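Local structure of esterase (Pelagibacterium halotolerans, 5DWD) at residues 45-50 / 143-148; 182-187 / 199-204. The protein probably hydrolyses carboxylic ester bonds and has the alpha/beta-hydrolase fold. One frame throughout, in Å; residues are numbered along the deposited sequence.

Interaction 1. Residues 45-50 / 143-148; sequences VLLHGY and MMALYT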
loop_
_atom_site.group_PDB
_atom_site.type_symbol
_atom_site.label_atom_id
_atom_site.label_comp_id
_atom_site.label_asym_id
_atom_site.label_seq_id
_atom_site.Cartn_x
_atom_site.Cartn_y
_atom_site.Cartn_z
ATOM N N VAL B 45 -13.791 11.746 -0.228
ATOM C CA VAL B 45 -14.186 12.444 -1.438
ATOM C C VAL B 45 -15.106 11.481 -2.197
ATOM O O VAL B 45 -14.715 10.340 -2.481
ATOM C CB VAL B 45 -12.964 12.783 -2.291
ATOM C CG1 VAL B 45 -13.332 13.415 -3.569
ATOM C CG2 VAL B 45 -12.038 13.729 -1.487
ATOM N N LEU B 46 -16.264 11.986 -2.560
ATOM C CA LEU B 46 -17.288 11.180 -3.224
ATOM C C LEU B 46 -17.472 11.639 -4.636
ATOM O O LEU B 46 -17.763 12.772 -4.856
ATOM C CB LEU B 46 -18.647 11.379 -2.495
ATOM C CG LEU B 46 -18.646 11.041 -1.022
ATOM C CD1 LEU B 46 -19.697 11.809 -0.248
ATOM C CD2 LEU B 46 -18.870 9.541 -0.826
ATOM N N LEU B 47 -17.368 10.714 -5.602
ATOM C CA LEU B 47 -17.378 11.040 -7.039
ATOM C C LEU B 47 -18.638 10.439 -7.670
ATOM O O LEU B 47 -18.783 9.178 -7.746
ATOM C CB LEU B 47 -16.126 10.549 -7.734
ATOM C CG LEU B 47 -14.764 10.957 -7.142
ATOM C CD1 LEU B 47 -13.641 10.369 -7.994
ATOM C CD2 LEU B 47 -14.685 12.489 -7.106
ATOM N N HIS B 48 -19.481 11.336 -8.168
ATOM C CA HIS B 48 -20.772 10.908 -8.821
ATOM C C HIS B 48 -20.620 10.264 -10.195
ATOM O O HIS B 48 -19.556 10.345 -10.852
ATOM C CB HIS B 48 -21.756 12.066 -8.856
ATOM C CG HIS B 48 -21.358 13.161 -9.780
ATOM N ND1 HIS B 48 -21.462 13.028 -11.152
ATOM C CD2 HIS B 48 -20.795 14.381 -9.563
ATOM C CE1 HIS B 48 -21.066 14.144 -11.743
ATOM N NE2 HIS B 48 -20.595 14.955 -10.808
ATOM N N GLY B 49 -21.711 9.626 -10.640
ATOM C CA GLY B 49 -21.747 9.002 -11.945
ATOM C C GLY B 49 -22.174 9.937 -13.048
ATOM O O GLY B 49 -22.537 11.105 -12.843
ATOM N N TYR B 50 -22.196 9.395 -14.272
ATOM C CA TYR B 50 -22.576 10.150 -15.429
ATOM C C TYR B 50 -24.012 10.587 -15.347
ATOM O O TYR B 50 -24.902 9.790 -15.069
ATOM C CB TYR B 50 -22.408 9.261 -16.674
ATOM C CG TYR B 50 -22.783 9.880 -17.994
ATOM C CD1 TYR B 50 -21.792 10.643 -18.746
ATOM C CD2 TYR B 50 -24.011 9.734 -18.539
ATOM C CE1 TYR B 50 -22.138 11.213 -19.978
ATOM C CE2 TYR B 50 -24.340 10.296 -19.825
ATOM C CZ TYR B 50 -23.411 11.043 -20.495
ATOM O OH TYR B 50 -23.739 11.601 -21.751
ATOM N N MET B 143 -14.834 4.762 -11.910
ATOM C CA MET B 143 -13.811 4.603 -12.948
ATOM C C MET B 143 -12.741 5.675 -12.701
ATOM O O MET B 143 -11.541 5.355 -12.755
ATOM C CB MET B 143 -14.436 4.725 -14.307
ATOM C CG MET B 143 -15.347 3.569 -14.679
ATOM S SD MET B 143 -16.178 3.908 -16.252
ATOM C CE MET B 143 -17.653 2.940 -16.035
ATOM N N MET B 144 -13.181 6.885 -12.405
ATOM C CA MET B 144 -12.234 7.947 -12.113
ATOM C C MET B 144 -11.501 7.763 -10.813
ATOM O O MET B 144 -10.337 8.104 -10.715
ATOM C CB MET B 144 -12.891 9.325 -12.199
ATOM C CG MET B 144 -13.285 9.833 -13.583
ATOM S SD MET B 144 -12.028 9.658 -14.803
ATOM C CE MET B 144 -10.721 10.681 -14.061
ATOM N N ALA B 145 -12.181 7.217 -9.772
ATOM C CA ALA B 145 -11.549 6.992 -8.501
ATOM C C ALA B 145 -10.355 6.049 -8.640
ATOM O O ALA B 145 -9.273 6.293 -8.104
ATOM C CB ALA B 145 -12.518 6.503 -7.453
ATOM N N LEU B 146 -10.532 4.972 -9.428
ATOM C CA LEU B 146 -9.491 4.076 -9.707
ATOM C C LEU B 146 -8.386 4.685 -10.597
ATOM O O LEU B 146 -7.198 4.464 -10.340
ATOM C CB LEU B 146 -10.054 2.790 -10.335
ATOM C CG LEU B 146 -10.900 1.928 -9.361
ATOM C CD1 LEU B 146 -11.670 0.874 -10.172
ATOM C CD2 LEU B 146 -10.049 1.232 -8.308
ATOM N N TYR B 147 -8.773 5.396 -11.633
ATOM C CA TYR B 147 -7.838 5.888 -12.672
ATOM C C TYR B 147 -6.912 6.935 -12.069
ATOM O O TYR B 147 -5.696 6.796 -12.113
ATOM C CB TYR B 147 -8.640 6.483 -13.813
ATOM C CG TYR B 147 -7.792 6.744 -15.059
ATOM C CD1 TYR B 147 -7.041 7.897 -15.187
ATOM C CD2 TYR B 147 -7.724 5.748 -16.058
ATOM C CE1 TYR B 147 -6.265 8.112 -16.343
ATOM C CE2 TYR B 147 -6.956 5.965 -17.171
ATOM C CZ TYR B 147 -6.237 7.129 -17.302
ATOM O OH TYR B 147 -5.518 7.275 -18.500
ATOM N N THR B 148 -7.485 7.929 -11.412
ATOM C CA THR B 148 -6.710 8.991 -10.723
ATOM C C THR B 148 -6.081 8.473 -9.453
ATOM O O THR B 148 -4.928 8.753 -9.171
ATOM C CB THR B 148 -7.546 10.224 -10.502
ATOM O OG1 THR B 148 -7.919 10.702 -11.812
ATOM C CG2 THR B 148 -6.798 11.298 -9.706
#

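Interaction 2. Residues 182-187 / 199-204; sequences VLLIHG and ETALPK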
loop_
_atom_site.group_PDB
_atom_site.type_symbol
_atom_site.label_atom_id
_atom_site.label_comp_id
_atom_site.label_asym_id
_atom_site.label_seq_id
_atom_site.Cartn_x
_atom_site.Cartn_y
_atom_site.Cartn_z
ATOM N N VAL B 182 -8.067 -1.336 -1.916
ATOM C CA VAL B 182 -9.152 -1.036 -2.818
ATOM C C VAL B 182 -10.274 -2.012 -2.504
ATOM O O VAL B 182 -10.078 -3.211 -2.407
ATOM C CB VAL B 182 -8.722 -1.172 -4.313
ATOM C CG1 VAL B 182 -9.929 -1.094 -5.250
ATOM C CG2 VAL B 182 -7.648 -0.155 -4.686
ATOM N N LEU B 183 -11.470 -1.481 -2.374
ATOM C CA LEU B 183 -12.667 -2.294 -2.275
ATOM C C LEU B 183 -13.567 -2.043 -3.480
ATOM O O LEU B 183 -13.979 -0.884 -3.751
ATOM C CB LEU B 183 -13.444 -1.898 -1.038
ATOM C CG LEU B 183 -14.824 -2.474 -0.751
ATOM C CD1 LEU B 183 -14.798 -3.981 -0.828
ATOM C CD2 LEU B 183 -15.442 -1.955 0.516
ATOM N N LEU B 184 -13.878 -3.103 -4.229
ATOM C CA LEU B 184 -14.805 -3.058 -5.344
ATOM C C LEU B 184 -16.127 -3.630 -4.915
ATOM O O LEU B 184 -16.130 -4.685 -4.257
ATOM C CB LEU B 184 -14.282 -3.920 -6.496
ATOM C CG LEU B 184 -12.829 -3.633 -6.953
ATOM C CD1 LEU B 184 -12.322 -4.764 -7.863
ATOM C CD2 LEU B 184 -12.667 -2.289 -7.636
ATOM N N ILE B 185 -17.217 -2.944 -5.284
ATOM C CA ILE B 185 -18.552 -3.375 -4.935
ATOM C C ILE B 185 -19.380 -3.255 -6.161
ATOM O O ILE B 185 -19.395 -2.184 -6.796
ATOM C CB ILE B 185 -19.139 -2.443 -3.849
ATOM C CG1 ILE B 185 -18.312 -2.633 -2.563
ATOM C CG2 ILE B 185 -20.626 -2.765 -3.617
ATOM C CD1 ILE B 185 -18.677 -1.740 -1.485
ATOM N N HIS B 186 -20.142 -4.325 -6.525
ATOM C CA HIS B 186 -20.817 -4.300 -7.812
ATOM C C HIS B 186 -22.048 -5.207 -7.763
ATOM O O HIS B 186 -21.934 -6.258 -7.225
ATOM C CB HIS B 186 -19.799 -4.757 -8.906
ATOM C CG HIS B 186 -20.048 -4.213 -10.275
ATOM N ND1 HIS B 186 -19.047 -3.623 -10.993
ATOM C CD2 HIS B 186 -21.173 -4.055 -11.032
ATOM C CE1 HIS B 186 -19.495 -3.211 -12.153
ATOM N NE2 HIS B 186 -20.790 -3.423 -12.202
ATOM N N GLY B 187 -23.142 -4.783 -8.361
ATOM C CA GLY B 187 -24.377 -5.611 -8.466
ATOM C C GLY B 187 -24.351 -6.579 -9.601
ATOM O O GLY B 187 -23.915 -6.274 -10.698
ATOM N N GLU B 199 -15.273 -7.879 -11.654
ATOM C CA GLU B 199 -14.689 -9.217 -11.564
ATOM C C GLU B 199 -13.346 -9.341 -12.245
ATOM O O GLU B 199 -12.478 -10.055 -11.706
ATOM C CB GLU B 199 -15.647 -10.284 -12.147
ATOM C CG GLU B 199 -16.947 -10.394 -11.362
ATOM C CD GLU B 199 -17.995 -11.229 -12.103
ATOM O OE1 GLU B 199 -18.100 -11.069 -13.314
ATOM O OE2 GLU B 199 -18.706 -11.996 -11.439
ATOM N N THR B 200 -13.140 -8.701 -13.367
ATOM C CA THR B 200 -11.836 -8.718 -14.055
ATOM C C THR B 200 -10.855 -7.756 -13.396
ATOM O O THR B 200 -9.630 -7.974 -13.420
ATOM C CB THR B 200 -11.935 -8.420 -15.526
ATOM O OG1 THR B 200 -12.492 -7.146 -15.801
ATOM C CG2 THR B 200 -12.791 -9.477 -16.196
ATOM N N ALA B 201 -11.414 -6.694 -12.792
ATOM C CA ALA B 201 -10.582 -5.711 -12.060
ATOM C C ALA B 201 -9.808 -6.335 -10.927
ATOM O O ALA B 201 -8.644 -5.952 -10.706
ATOM C CB ALA B 201 -11.389 -4.527 -11.537
ATOM N N LEU B 202 -10.476 -7.204 -10.162
ATOM C CA LEU B 202 -9.953 -7.726 -8.919
ATOM C C LEU B 202 -8.595 -8.422 -9.149
ATOM O O LEU B 202 -7.558 -8.071 -8.559
ATOM C CB LEU B 202 -10.967 -8.669 -8.251
ATOM C CG LEU B 202 -10.424 -9.458 -7.063
ATOM C CD1 LEU B 202 -10.177 -8.487 -5.918
ATOM C CD2 LEU B 202 -11.357 -10.554 -6.649
ATOM N N PRO B 203 -8.548 -9.418 -10.022
ATOM C CA PRO B 203 -7.209 -10.020 -10.224
ATOM C C PRO B 203 -6.108 -9.112 -10.846
ATOM O O PRO B 203 -4.940 -9.328 -10.517
ATOM C CB PRO B 203 -7.489 -11.263 -11.089
ATOM C CG PRO B 203 -8.776 -10.888 -11.768
ATOM C CD PRO B 203 -9.589 -10.153 -10.751
ATOM N N LYS B 204 -6.441 -8.174 -11.698
ATOM C CA LYS B 204 -5.531 -7.225 -12.219
ATOM C C LYS B 204 -4.926 -6.422 -11.105
ATOM O O LYS B 204 -3.696 -6.236 -11.050
ATOM C CB LYS B 204 -6.233 -6.288 -13.173
ATOM C CG LYS B 204 -5.299 -5.377 -13.936
ATOM C CD LYS B 204 -4.222 -6.087 -14.739
ATOM C CE LYS B 204 -3.128 -5.104 -15.154
ATOM N NZ LYS B 204 -2.355 -5.698 -16.287
#

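Interaction 1. Residues 45-50 / 143-148
Leu47 meets Met144 and Ala145 in a van der Waals contact crossed by no hydrogen bond, a small example of how a strand leucine seats a helix on a sheet. One methyl does the touching. CD1 of Leu47 stands 3.9 Å from the backbone N of Ala145, almost straight above the face of the peptide that joins Met144 to Ala145. The Ala145 methyl closes in beside it, with CB 4.1 Å from Leu47 CD1, while Met144 offers CB at 4.4 Å from the same methyl before its thioether turns away toward Phe92 and Ala111. Leu47 reaches the helix with an extended branch: CD1 continues away from CA with chi2 at 180°. The two backbones are 7.2 Å apart here, from Leu47 CA to Ala145 CA.

The polar interactions lie beyond the strand end. His48 ND1 donates to Gly49 O at 2.8 Å, nearly straight at 163° and in its own ring plane, and Ala78 N bonds to NE2, so both ring nitrogens hold the imidazole's rotation. This His-Gly turn is where relatives of the superfamily build part of the oxyanion hole, a role it probably shares.

Backbone bonds from Val45 and Leu47 join strand 42-47 to strand 133-138. Leu46 packs on helix 54-65 across the sheet, and Leu47 also touches Leu115 of helix 101-126, neighbour to helix 140-149.

Interaction 2. Residues 182-187 / 199-204
The flat group in this contact is the peptide between Ala201 and Leu202, and Leu184 of the strand sits on one of its faces. CD1 of Leu184 lies 3.8 Å from Leu202 N, nearly on the perpendicular through that atom, so the methyl presses on the face of the peptide and not on its edge. The setting is a right-handed beta-alpha-beta crossover of the alpha/beta-hydrolase fold, in which strand 182-187 leads through helix 196-207 to the parallel strand 212-217. A second flat group, the His186 imidazole, stands farther along the strand and is held through both ring nitrogens, ND1 bonding to Ser198 OG and NE2 to Val193 O. These bonds fix the ring's rotation and tie the strand end to the connection, at Val193, and to the first turn of the helix, at Ser198.

The side chains that meet around the methyl are apolar. Ala201 directs CB at the strand, 3.8 Å from Leu184 CD1, and it also touches Ile166. Leu202 contributes only the base of its side chain across this contact. With CG anti to the backbone N (chi1 170°), its branch runs on to Ala212 and Leu214 of the next strand, which Leu184 touches too at Leu214. Glu199 and Thr200 turn outward, and of this turn Ala201 is the residue aimed at the strand, with Leu202 at its flank. On the other side of the sheet, Leu183 and Ile185 pack on helix 226-239. Pro203, without an N-H to return to the preceding turn, kinks the helix just after the contact, one residue beyond Leu202, whose CB stands 4.2 Å from Leu184 CD1.

In the fold
Interactions 1 and 2 repeat one solution on the same face of one sheet: a leucine of a parallel strand sets CD1 over a helix peptide beside an alanine. Their centres lie about 14 Å apart, and Leu146 bridges them, its CD2 3.8 Å from Val182 CG1 and its CD1 4.2 Å from Leu184 CD2. Helix 140-149 thus packs against both strands. It starts beside Ser139, probably the nucleophile on an elbow, in a likely triad with Asp190 and His222; Asp190 follows strand 182-187. Tyr50, beyond the end of strand 42-47, and Met143, in the first turn of helix 140-149, line the pocket holding the bound polyethylene glycol ether.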